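Local atomic coordinates of ectonucleotide pyrophosphatase/phosphodiesterase family member 5 (PDB entry 5VEO), a protein that probably hydrolyses a restricted range of nucleotide phosphodiester or pyrophosphate substrates as a zinc-dependent ectoenzyme of the NPP family. Residues A[80-84]-A[85-89]; A[188-191]-A[192-196]; A[211-214]-A[215-218]; A[280-284]-A[285-289]. The protein carries 1 engineered substitution. All blocks are in the same frame, centred on the assembly; numbering follows the deposited sequence. Where two conformers were deposited one is given.

Interaction 1 of 4, residues A[80-84]-A[85-89]. With FUC (alpha-L-fucopyranose), chain C; NAG (2-acetamido-2-deoxy-beta-D-glucopyranose), chain B.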
loop_
_atom_site.group_PDB
_atom_site.type_symbol
_atom_site.label_atom_id
_atom_site.label_comp_id
_atom_site.label_asym_id
_atom_site.label_seq_id
_atom_site.Cartn_x
_atom_site.Cartn_y
_atom_site.Cartn_z
ATOM N N ASP A 80 10.725 -6.161 0.406
ATOM C CA ASP A 80 12.074 -6.713 0.457
ATOM C C ASP A 80 12.507 -6.964 -0.972
ATOM O O ASP A 80 11.841 -7.710 -1.698
ATOM C CB ASP A 80 12.123 -8.004 1.271
ATOM C CG ASP A 80 11.898 -7.755 2.737
ATOM O OD1 ASP A 80 10.739 -7.830 3.173
ATOM O OD2 ASP A 80 12.872 -7.455 3.450
ATOM N N MET A 81 13.601 -6.324 -1.376
ATOM C CA MET A 81 14.056 -6.350 -2.757
ATOM C C MET A 81 15.563 -6.519 -2.811
ATOM O O MET A 81 16.289 -6.203 -1.863
ATOM C CB MET A 81 13.742 -5.055 -3.499
ATOM C CG MET A 81 12.294 -4.724 -3.641
ATOM S SD MET A 81 12.095 -3.180 -4.546
ATOM C CE MET A 81 12.279 -1.966 -3.248
ATOM N N PHE A 82 16.024 -6.958 -3.972
ATOM C CA PHE A 82 17.440 -6.959 -4.301
ATOM C C PHE A 82 17.572 -6.414 -5.710
ATOM O O PHE A 82 16.946 -6.930 -6.646
ATOM C CB PHE A 82 18.048 -8.356 -4.206
ATOM C CG PHE A 82 19.472 -8.424 -4.712
ATOM C CD1 PHE A 82 20.475 -7.715 -4.075
ATOM C CD2 PHE A 82 19.787 -9.161 -5.832
ATOM C CE1 PHE A 82 21.798 -7.765 -4.538
ATOM C CE2 PHE A 82 21.114 -9.198 -6.312
ATOM C CZ PHE A 82 22.096 -8.510 -5.653
ATOM N N ASP A 83 18.387 -5.368 -5.852
ATOM C CA ASP A 83 18.645 -4.787 -7.156
ATOM C C ASP A 83 20.007 -5.277 -7.635
ATOM O O ASP A 83 21.034 -4.938 -7.023
ATOM C CB ASP A 83 18.598 -3.259 -7.092
ATOM C CG ASP A 83 18.757 -2.613 -8.455
ATOM O OD1 ASP A 83 17.990 -1.677 -8.777
ATOM O OD2 ASP A 83 19.654 -3.039 -9.212
ATOM N N PRO A 84 20.061 -6.103 -8.683
ATOM C CA PRO A 84 21.325 -6.726 -9.081
ATOM C C PRO A 84 22.260 -5.772 -9.799
ATOM O O PRO A 84 23.462 -6.073 -9.919
ATOM C CB PRO A 84 20.860 -7.855 -10.000
ATOM C CG PRO A 84 19.614 -7.301 -10.621
ATOM C CD PRO A 84 18.930 -6.584 -9.498
ATOM N N ILE A 85 21.745 -4.645 -10.290
ATOM C CA ILE A 85 22.587 -3.637 -10.927
ATOM C C ILE A 85 23.276 -2.787 -9.868
ATOM O O ILE A 85 24.479 -2.518 -9.952
ATOM C CB ILE A 85 21.750 -2.769 -11.881
ATOM C CG1 ILE A 85 21.018 -3.634 -12.923
ATOM C CG2 ILE A 85 22.622 -1.699 -12.516
ATOM C CD1 ILE A 85 21.865 -4.673 -13.618
ATOM N N LEU A 86 22.525 -2.361 -8.856
ATOM C CA LEU A 86 23.095 -1.657 -7.716
ATOM C C LEU A 86 23.886 -2.577 -6.802
ATOM O O LEU A 86 24.723 -2.093 -6.035
ATOM C CB LEU A 86 21.981 -1.005 -6.900
ATOM C CG LEU A 86 21.072 -0.013 -7.618
ATOM C CD1 LEU A 86 20.003 0.497 -6.664
ATOM C CD2 LEU A 86 21.888 1.134 -8.166
ATOM N N ASN A 87 23.629 -3.883 -6.868
ATOM C CA ASN A 87 24.061 -4.845 -5.857
ATOM C C ASN A 87 23.728 -4.342 -4.451
ATOM O O ASN A 87 24.569 -4.283 -3.551
ATOM C CB ASN A 87 25.546 -5.181 -5.983
ATOM C CG ASN A 87 25.955 -6.248 -5.008
ATOM O OD1 ASN A 87 25.145 -7.123 -4.655
ATOM N ND2 ASN A 87 27.206 -6.188 -4.550
ATOM N N LYS A 88 22.448 -4.019 -4.253
ATOM C CA LYS A 88 21.966 -3.509 -2.982
ATOM C C LYS A 88 20.628 -4.136 -2.652
ATOM O O LYS A 88 19.793 -4.323 -3.538
ATOM C CB LYS A 88 21.780 -1.995 -3.013
ATOM C CG LYS A 88 23.080 -1.202 -3.146
ATOM C CD LYS A 88 23.937 -1.303 -1.904
ATOM C CE LYS A 88 25.141 -0.376 -2.022
ATOM N NZ LYS A 88 26.297 -0.804 -1.198
ATOM N N SER A 89 20.431 -4.405 -1.374
ATOM C CA SER A 89 19.165 -4.841 -0.816
ATOM C C SER A 89 18.371 -3.674 -0.227
ATOM O O SER A 89 18.921 -2.655 0.205
ATOM C CB SER A 89 19.409 -5.883 0.276
ATOM O OG SER A 89 19.893 -7.085 -0.271
HETATM C C1 FUC C . 25.752 -6.564 0.957
HETATM C C2 FUC C . 24.590 -5.636 1.287
HETATM C C3 FUC C . 23.842 -5.275 0.033
HETATM C C4 FUC C . 23.363 -6.560 -0.646
HETATM C C5 FUC C . 24.571 -7.450 -0.938
HETATM C C6 FUC C . 24.185 -8.817 -1.474
HETATM O O2 FUC C . 25.037 -4.473 1.905
HETATM O O3 FUC C . 22.709 -4.488 0.381
HETATM O O4 FUC C . 22.437 -7.234 0.220
HETATM O O5 FUC C . 25.331 -7.697 0.244
HETATM C C1 NAG B . 27.701 -7.107 -3.567
HETATM C C2 NAG B . 29.112 -7.598 -3.846
HETATM C C3 NAG B . 29.571 -8.539 -2.735
HETATM C C4 NAG B . 29.367 -7.900 -1.366
HETATM C C5 NAG B . 27.977 -7.289 -1.207
HETATM C C6 NAG B . 27.897 -6.426 0.027
HETATM C C7 NAG B . 29.724 -7.709 -6.216
HETATM C C8 NAG B . 29.660 -8.518 -7.473
HETATM N N2 NAG B . 29.160 -8.261 -5.137
HETATM O O3 NAG B . 30.955 -8.844 -2.904
HETATM O O4 NAG B . 29.467 -8.889 -0.354
HETATM O O5 NAG B . 27.669 -6.440 -2.317
HETATM O O6 NAG B . 26.641 -5.773 0.150
HETATM O O7 NAG B . 30.262 -6.605 -6.177
HETATM O O HOH W 1 17.779 -8.501 -0.699
#

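Interaction 2 of 4, residues A[188-191]-A[192-196]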
loop_
_atom_site.group_PDB
_atom_site.type_symbol
_atom_site.label_atom_id
_atom_site.label_comp_id
_atom_site.label_asym_id
_atom_site.label_seq_id
_atom_site.Cartn_x
_atom_site.Cartn_y
_atom_site.Cartn_z
ATOM N N PRO A 188 -12.695 -13.187 15.729
ATOM C CA PRO A 188 -13.598 -12.243 16.398
ATOM C C PRO A 188 -12.852 -11.104 17.079
ATOM O O PRO A 188 -13.461 -10.063 17.374
ATOM C CB PRO A 188 -14.363 -13.121 17.404
ATOM C CG PRO A 188 -13.660 -14.394 17.487
ATOM C CD PRO A 188 -12.731 -14.534 16.302
ATOM N N LEU A 189 -11.545 -11.250 17.307
ATOM C CA LEU A 189 -10.757 -10.148 17.852
ATOM C C LEU A 189 -10.604 -8.983 16.877
ATOM O O LEU A 189 -10.218 -7.894 17.305
ATOM C CB LEU A 189 -9.381 -10.655 18.281
ATOM C CG LEU A 189 -9.357 -11.778 19.320
ATOM C CD1 LEU A 189 -7.952 -12.261 19.567
ATOM C CD2 LEU A 189 -9.907 -11.277 20.603
ATOM N N MET A 190 -10.907 -9.168 15.589
ATOM C CA MET A 190 -10.765 -8.071 14.631
ATOM C C MET A 190 -11.743 -6.948 14.904
ATOM O O MET A 190 -11.463 -5.794 14.568
ATOM C CB MET A 190 -11.001 -8.549 13.204
ATOM C CG MET A 190 -9.886 -9.225 12.572
ATOM S SD MET A 190 -8.308 -8.376 12.556
ATOM C CE MET A 190 -8.501 -6.905 11.555
ATOM N N GLY A 191 -12.926 -7.277 15.425
ATOM C CA GLY A 191 -13.911 -6.246 15.678
ATOM C C GLY A 191 -13.348 -5.118 16.517
ATOM O O GLY A 191 -13.617 -3.940 16.258
ATOM N N SER A 192 -12.548 -5.468 17.529
ATOM C CA SER A 192 -11.979 -4.481 18.441
ATOM C C SER A 192 -11.087 -3.479 17.711
ATOM O O SER A 192 -11.144 -2.268 17.976
ATOM C CB SER A 192 -11.190 -5.197 19.540
ATOM O OG SER A 192 -12.008 -6.152 20.198
ATOM N N VAL A 193 -10.231 -3.963 16.807
ATOM C CA VAL A 193 -9.304 -3.047 16.155
ATOM C C VAL A 193 -10.032 -2.221 15.108
ATOM O O VAL A 193 -9.740 -1.034 14.943
ATOM C CB VAL A 193 -8.075 -3.777 15.576
ATOM C CG1 VAL A 193 -8.402 -4.650 14.437
ATOM C CG2 VAL A 193 -7.046 -2.753 15.095
ATOM N N ILE A 194 -11.001 -2.816 14.401
ATOM C CA ILE A 194 -11.784 -2.033 13.444
ATOM C C ILE A 194 -12.571 -0.937 14.170
ATOM O O ILE A 194 -12.624 0.218 13.719
ATOM C CB ILE A 194 -12.697 -2.949 12.604
ATOM C CG1 ILE A 194 -11.844 -3.923 11.762
ATOM C CG2 ILE A 194 -13.603 -2.088 11.711
ATOM C CD1 ILE A 194 -12.589 -5.122 11.228
ATOM N N SER A 195 -13.191 -1.273 15.303
ATOM C CA SER A 195 -13.894 -0.258 16.089
ATOM C C SER A 195 -12.945 0.854 16.516
ATOM O O SER A 195 -13.304 2.043 16.486
ATOM C CB SER A 195 -14.530 -0.891 17.328
ATOM O OG SER A 195 -15.597 -1.753 17.005
ATOM N N ASP A 196 -11.725 0.494 16.895
ATOM C CA ASP A 196 -10.763 1.507 17.305
ATOM C C ASP A 196 -10.355 2.407 16.147
ATOM O O ASP A 196 -10.203 3.626 16.325
ATOM C CB ASP A 196 -9.531 0.869 17.902
ATOM C CG ASP A 196 -8.580 1.925 18.446
ATOM O OD1 ASP A 196 -8.927 2.578 19.451
ATOM O OD2 ASP A 196 -7.525 2.145 17.848
HETATM O O HOH W 2 -13.543 -7.958 18.862
#

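Interaction 3 of 4, residues A[211-214]-A[215-218]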
loop_
_atom_site.group_PDB
_atom_site.type_symbol
_atom_site.label_atom_id
_atom_site.label_comp_id
_atom_site.label_asym_id
_atom_site.label_seq_id
_atom_site.Cartn_x
_atom_site.Cartn_y
_atom_site.Cartn_z
ATOM N N ALA A 211 -10.514 22.828 13.730
ATOM C CA ALA A 211 -9.579 23.694 13.022
ATOM C C ALA A 211 -10.196 24.405 11.817
ATOM O O ALA A 211 -9.472 25.073 11.074
ATOM C CB ALA A 211 -8.357 22.889 12.558
ATOM N N LYS A 212 -11.509 24.289 11.613
ATOM C CA LYS A 212 -12.192 24.946 10.496
ATOM C C LYS A 212 -11.632 24.488 9.156
ATOM O O LYS A 212 -11.532 25.255 8.205
ATOM C CB LYS A 212 -12.112 26.475 10.636
ATOM C CG LYS A 212 -12.673 26.928 11.943
ATOM C CD LYS A 212 -12.706 28.458 12.058
ATOM C CE LYS A 212 -12.578 28.893 13.513
ATOM N NZ LYS A 212 -12.999 30.321 13.754
ATOM N N LEU A 213 -11.275 23.201 9.076
ATOM C CA LEU A 213 -10.790 22.592 7.853
ATOM C C LEU A 213 -11.761 21.586 7.254
ATOM O O LEU A 213 -11.606 21.231 6.083
ATOM C CB LEU A 213 -9.472 21.843 8.101
ATOM C CG LEU A 213 -8.261 22.677 8.548
ATOM C CD1 LEU A 213 -7.169 21.742 9.018
ATOM C CD2 LEU A 213 -7.787 23.479 7.384
ATOM N N TRP A 214 -12.755 21.138 8.018
ATOM C CA TRP A 214 -13.605 20.030 7.583
ATOM C C TRP A 214 -14.271 20.313 6.240
ATOM O O TRP A 214 -14.370 19.427 5.389
ATOM C CB TRP A 214 -14.652 19.745 8.657
ATOM C CG TRP A 214 -15.668 18.727 8.270
ATOM C CD1 TRP A 214 -17.003 18.938 8.065
ATOM C CD2 TRP A 214 -15.439 17.327 8.047
ATOM N NE1 TRP A 214 -17.623 17.751 7.725
ATOM C CE2 TRP A 214 -16.682 16.750 7.710
ATOM C CE3 TRP A 214 -14.302 16.510 8.094
ATOM C CZ2 TRP A 214 -16.820 15.384 7.417
ATOM C CZ3 TRP A 214 -14.440 15.153 7.804
ATOM C CH2 TRP A 214 -15.689 14.608 7.468
ATOM N N ASN A 215 -14.770 21.522 6.024
ATOM C CA ASN A 215 -15.424 21.769 4.751
ATOM C C ASN A 215 -14.539 22.459 3.716
ATOM O O ASN A 215 -15.055 22.904 2.690
ATOM C CB ASN A 215 -16.730 22.544 5.000
ATOM C CG ASN A 215 -17.827 21.614 5.485
ATOM O OD1 ASN A 215 -18.113 20.581 4.837
ATOM N ND2 ASN A 215 -18.390 21.904 6.652
ATOM N N ASN A 216 -13.215 22.521 3.909
ATOM C CA ASN A 216 -12.346 22.993 2.835
ATOM C C ASN A 216 -11.135 22.112 2.588
ATOM O O ASN A 216 -10.227 22.528 1.852
ATOM C CB ASN A 216 -11.857 24.431 3.074
ATOM C CG ASN A 216 -11.434 24.678 4.481
ATOM O OD1 ASN A 216 -10.248 24.631 4.808
ATOM N ND2 ASN A 216 -12.404 24.945 5.337
ATOM N N VAL A 217 -11.064 20.938 3.206
ATOM C CA VAL A 217 -10.060 19.933 2.883
ATOM C C VAL A 217 -10.806 18.756 2.293
ATOM O O VAL A 217 -11.833 18.359 2.836
ATOM C CB VAL A 217 -9.274 19.491 4.126
ATOM C CG1 VAL A 217 -8.422 18.247 3.813
ATOM C CG2 VAL A 217 -8.423 20.644 4.654
ATOM N N ASN A 218 -10.315 18.228 1.181
ATOM C CA ASN A 218 -10.834 16.977 0.628
ATOM C C ASN A 218 -10.118 15.837 1.342
ATOM O O ASN A 218 -8.914 15.640 1.141
ATOM C CB ASN A 218 -10.606 16.929 -0.875
ATOM C CG ASN A 218 -11.407 17.999 -1.605
ATOM O OD1 ASN A 218 -12.619 17.891 -1.721
ATOM N ND2 ASN A 218 -10.732 19.057 -2.042
HETATM O O HOH W 3 -13.174 17.012 4.748
#

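Interaction 4 of 4, residues A[280-284]-A[285-289]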
loop_
_atom_site.group_PDB
_atom_site.type_symbol
_atom_site.label_atom_id
_atom_site.label_comp_id
_atom_site.label_asym_id
_atom_site.label_seq_id
_atom_site.Cartn_x
_atom_site.Cartn_y
_atom_site.Cartn_z
ATOM N N THR A 280 2.286 -21.479 -7.573
ATOM C CA THR A 280 2.472 -21.338 -9.010
ATOM C C THR A 280 3.818 -20.675 -9.255
ATOM O O THR A 280 4.044 -19.521 -8.857
ATOM C CB THR A 280 1.340 -20.543 -9.655
ATOM O OG1 THR A 280 0.091 -21.183 -9.378
ATOM C CG2 THR A 280 1.539 -20.455 -11.171
ATOM N N VAL A 281 4.705 -21.398 -9.929
ATOM C CA VAL A 281 6.078 -20.954 -10.141
ATOM C C VAL A 281 6.188 -20.336 -11.530
ATOM O O VAL A 281 5.932 -21.012 -12.540
ATOM C CB VAL A 281 7.064 -22.121 -9.980
ATOM C CG1 VAL A 281 8.490 -21.642 -10.196
ATOM C CG2 VAL A 281 6.907 -22.778 -8.604
ATOM N N TYR A 282 6.620 -19.077 -11.592
ATOM C CA TYR A 282 6.806 -18.369 -12.852
ATOM C C TYR A 282 8.278 -18.051 -13.082
ATOM O O TYR A 282 8.949 -17.521 -12.203
ATOM C CB TYR A 282 6.034 -17.049 -12.867
ATOM C CG TYR A 282 4.545 -17.153 -12.684
ATOM C CD1 TYR A 282 3.702 -17.463 -13.748
ATOM C CD2 TYR A 282 3.973 -16.904 -11.447
ATOM C CE1 TYR A 282 2.325 -17.546 -13.561
ATOM C CE2 TYR A 282 2.618 -16.984 -11.257
ATOM C CZ TYR A 282 1.796 -17.294 -12.313
ATOM O OH TYR A 282 0.441 -17.364 -12.096
ATOM N N LYS A 283 8.776 -18.324 -14.279
ATOM C CA LYS A 283 9.962 -17.603 -14.715
ATOM C C LYS A 283 9.599 -16.146 -14.907
ATOM O O LYS A 283 8.483 -15.821 -15.287
ATOM C CB LYS A 283 10.507 -18.180 -16.024
ATOM C CG LYS A 283 10.745 -19.639 -15.954
ATOM C CD LYS A 283 11.394 -20.144 -17.252
ATOM C CE LYS A 283 11.534 -21.649 -17.229
ATOM N NZ LYS A 283 11.810 -22.212 -18.594
ATOM N N LYS A 284 10.556 -15.261 -14.646
ATOM C CA LYS A 284 10.295 -13.824 -14.741
ATOM C C LYS A 284 9.544 -13.467 -16.019
ATOM O O LYS A 284 8.531 -12.760 -15.985
ATOM C CB LYS A 284 11.618 -13.056 -14.659
ATOM C CG LYS A 284 11.520 -11.535 -14.771
ATOM C CD LYS A 284 12.912 -10.946 -14.591
ATOM C CE LYS A 284 12.980 -9.427 -14.699
ATOM N NZ LYS A 284 12.640 -8.928 -16.062
ATOM N N GLU A 285 10.028 -13.925 -17.167
ATOM C CA GLU A 285 9.388 -13.423 -18.375
ATOM C C GLU A 285 8.032 -14.076 -18.644
ATOM O O GLU A 285 7.334 -13.628 -19.554
ATOM C CB GLU A 285 10.342 -13.556 -19.577
ATOM C CG GLU A 285 11.710 -12.809 -19.384
ATOM C CD GLU A 285 11.618 -11.315 -18.994
ATOM O OE1 GLU A 285 10.636 -10.626 -19.345
ATOM O OE2 GLU A 285 12.564 -10.821 -18.337
ATOM N N GLU A 286 7.596 -15.055 -17.838
ATOM C CA GLU A 286 6.259 -15.623 -17.981
ATOM C C GLU A 286 5.294 -15.119 -16.914
ATOM O O GLU A 286 4.150 -15.578 -16.851
ATOM C CB GLU A 286 6.309 -17.152 -17.984
ATOM C CG GLU A 286 6.900 -17.772 -16.779
ATOM C CD GLU A 286 7.223 -19.222 -16.989
ATOM O OE1 GLU A 286 7.560 -19.603 -18.135
ATOM O OE2 GLU A 286 7.154 -19.974 -16.008
ATOM N N ILE A 287 5.705 -14.148 -16.104
ATOM C CA ILE A 287 4.787 -13.612 -15.098
ATOM C C ILE A 287 3.576 -12.996 -15.799
ATOM O O ILE A 287 3.736 -12.295 -16.820
ATOM C CB ILE A 287 5.511 -12.579 -14.214
ATOM C CG1 ILE A 287 6.543 -13.290 -13.341
ATOM C CG2 ILE A 287 4.523 -11.764 -13.386
ATOM C CD1 ILE A 287 7.509 -12.365 -12.623
ATOM N N PRO A 288 2.359 -13.226 -15.316
ATOM C CA PRO A 288 1.167 -12.658 -15.961
ATOM C C PRO A 288 1.258 -11.164 -16.232
ATOM O O PRO A 288 1.558 -10.364 -15.336
ATOM C CB PRO A 288 0.061 -12.970 -14.950
ATOM C CG PRO A 288 0.507 -14.254 -14.330
ATOM C CD PRO A 288 2.001 -14.118 -14.199
ATOM N N GLU A 289 0.929 -10.787 -17.477
ATOM C CA GLU A 289 0.942 -9.381 -17.886
ATOM C C GLU A 289 0.023 -8.533 -17.024
ATOM O O GLU A 289 0.315 -7.357 -16.768
ATOM C CB GLU A 289 0.526 -9.248 -19.351
ATOM C CG GLU A 289 1.547 -9.782 -20.294
ATOM C CD GLU A 289 2.796 -8.931 -20.325
ATOM O OE1 GLU A 289 2.699 -7.715 -20.050
ATOM O OE2 GLU A 289 3.877 -9.485 -20.614
#

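Interaction 1 of 4, residues A[80-84]-A[85-89]
Asp83 and Lys88 form an antiparallel hydrogen-bonded pair next to the turn of a beta hairpin: Asp83 N donates to Lys88 O at 2.9 Å, and Lys88 N to Asp83 O at 3.2 Å. Asn87, with its positive phi of 48°, faces Asp83 as well, which makes a G1 beta bulge, and Phe82 pairs with Ser89 in the non-hydrogen-bonded position beyond. With its CG anti to the backbone N (chi1 -176°), the Asp83 carboxylate curls into the turn. There OD2 takes Ile85 N at 2.8 Å nearly along its C-O axis, an Asx turn, and Leu86 N at 3.0 Å from above the carboxylate plane, while OD1 makes a salt bridge with Arg298. Leu86 CG lies 3.6 Å from Asp83 CG, placing leucine hydrocarbon against the acid. An alanine in place of Asp83 takes away the acceptor that both turn amides share, and would probably leave Arg298 without this charge partner. Asn87 OD1 meets the edge of the Phe82 ring, 3.4 Å from CE1, its amide plane 86° from that of the ring. The same amide carries a glycan, its ND2 bonded covalently to NAG C1. The fucose folds back onto Ser89, whose N donates to FUC O3 at 2.9 Å and whose OG is hydrogen-bonded to FUC O4 at 2.6 Å; a water links that OG to Met81 O. Strands 80-83 and 88-91 make a two-stranded sheet, continued by Met81 with Phe90, and its side chains rest on loops: Met81 on Phe102, Phe82 on Ile250, Leu86 on Lys101.

Interaction 2 of 4, residues A[188-191]-A[192-196]
Gly191 O receives Ser195 N at 2.9 Å, the donor tilted 21° from the carbonyl plane. Ser195 OG also comes near this oxygen, but its proton has another acceptor within reach and the side chain has two conformers, so that second grip is doubtful. One residue earlier, Met190 O takes Ile194 N at 3.0 Å in an almost straight bond (173° at the hydrogen), with a weak addition from Val193 N at 3.1 Å. This is the N-terminal part of helix 190-210, where weak bonds between residues three apart give way to regular alpha-helical ones between residues four apart. The Met190 side chain is bent at both chi2 and chi3, which brings its methyl round beside Val193; CE touches Val193 CG1 at 3.7 Å, the two chains side by side and pointing the same way. Val193 does its part by setting CG1 in the crowded position between its backbone N and carbonyl carbon (chi1 68°). On the next residue, Ile194 CG1 packs 3.4 Å from Met190 O, flanking the carbonyl with hydrocarbon. Helix 177-183, which carries the zinc ligands Asp177, Asp178 and His181, lies against this side: Met190 touches Val183 and Val193 touches Thr179, while Tyr28 and Lys31 of a loop meet Met190 and Ile194. Ser192 belongs to the solvent side. Its N makes a weak 3.4 Å bond to Leu189 O, and a water joins its OG, at 2.7 Å, to Pro188 O, to which it donates at 2.6 Å.

Interaction 3 of 4, residues A[211-214]-A[215-218]
A Schellman motif ends helix 190-210 at Lys212, its positive-phi C-prime residue, and Asn216 reaches back to seize the carbonyl of that same lysine. The motif's own bonds run from Leu213 N to Leu208 O and from Lys212 N to Lys209 O. Asn216 holds its CG between backbone N and carbonyl carbon (chi1 43°), which turns the amide back along the chain; ND2 then donates to Lys212 O at 3.0 Å, nearly straight (171°). The oxygen lies in the amide plane of Asn216, although the donor stands above the lysine's carbonyl plane. Leu213 O accepts Asn216 N at 3.0 Å, closing a type I turn through Trp214 and Asn215, and takes a weak bond from Val217 N at 2.9 Å. Leu213 CB also touches Val217 CG2 at 3.8 Å. The indole of Trp214 is crossed by the Asn215 amide, whose ND2 sits 3.6 Å from CD1, the two planes 63° apart. His341 stacks on the tryptophan, and Lys209 makes a cation-pi contact with it. A water lies 2.8 Å from Trp214 O and also close to Val217 O. The loop leads into strand 218-222, neighbour of strand 16-21 in the central sheet, as in an alpha/beta fold of the alkaline phosphatase superfamily. Because Asn216 OD1 is bonded to Lys15 NZ, the amide is held at both ends, and the nearby positive charge would probably polarise it, strengthening its N-H as a donor to the carbonyl at the helix end.

Interaction 4 of 4, residues A[280-284]-A[285-289]
Lys283 O accepts Glu286 N at 2.8 Å, the shortest bond of this turn, and Lys284 O takes Ile287 N at 3.2 Å. In one of its two conformers, Glu286 sends its carboxylate back over the strand end, where OE2 receives Lys283 N at 2.9 Å from above the carboxylate plane. Lys284 also has two conformers; in one it lies alongside Glu285, its NZ making a salt bridge to Glu285 OE2 at 3.0 Å and donating to Lys294 O, so this bridge is not a firm one. Tyr282 has its CG beside the backbone N (chi1 -60°), which sets the ring against the returning chain at Pro288. Pro288 CD sits over one face, 3.7 Å from the centroid of the Tyr282 ring and 20° off its normal, a CH-pi contact, while Tyr282 CB meets Ile287 CG1 at 3.8 Å. A serine in place of Tyr282 would probably deprive Pro288 of the ring face its CD lies on and open a gap. Ile287 also packs on Val303 of strand 302-306. Paired bonds between residues three apart mark a short 3-10 turn, here ending strand 279-283 at the edge of a four-stranded antiparallel sheet.

How the interactions relate
Along the chain the four contacts follow in series; none nests in or crosses another, since each is an unbroken stretch. Interaction 1 closes the hairpin of strands 80-83 and 88-91. Interactions 2 and 3 stand at the two ends of one helix: residues 188-196 lead into helix 190-210, and the loop of interaction 3 takes the chain from its end into strand 218-222 of the central sheet, their centres about 28 Å apart. Just beyond that strand come the zinc ligands Asp224 and His225. Interaction 4 turns the chain out of strand 279-283 in the separate four-stranded sheet. It lies nearest to interaction 1, about 8 Å between closest atoms, whereas interactions 1 and 3 sit on opposite sides of the chain's centre.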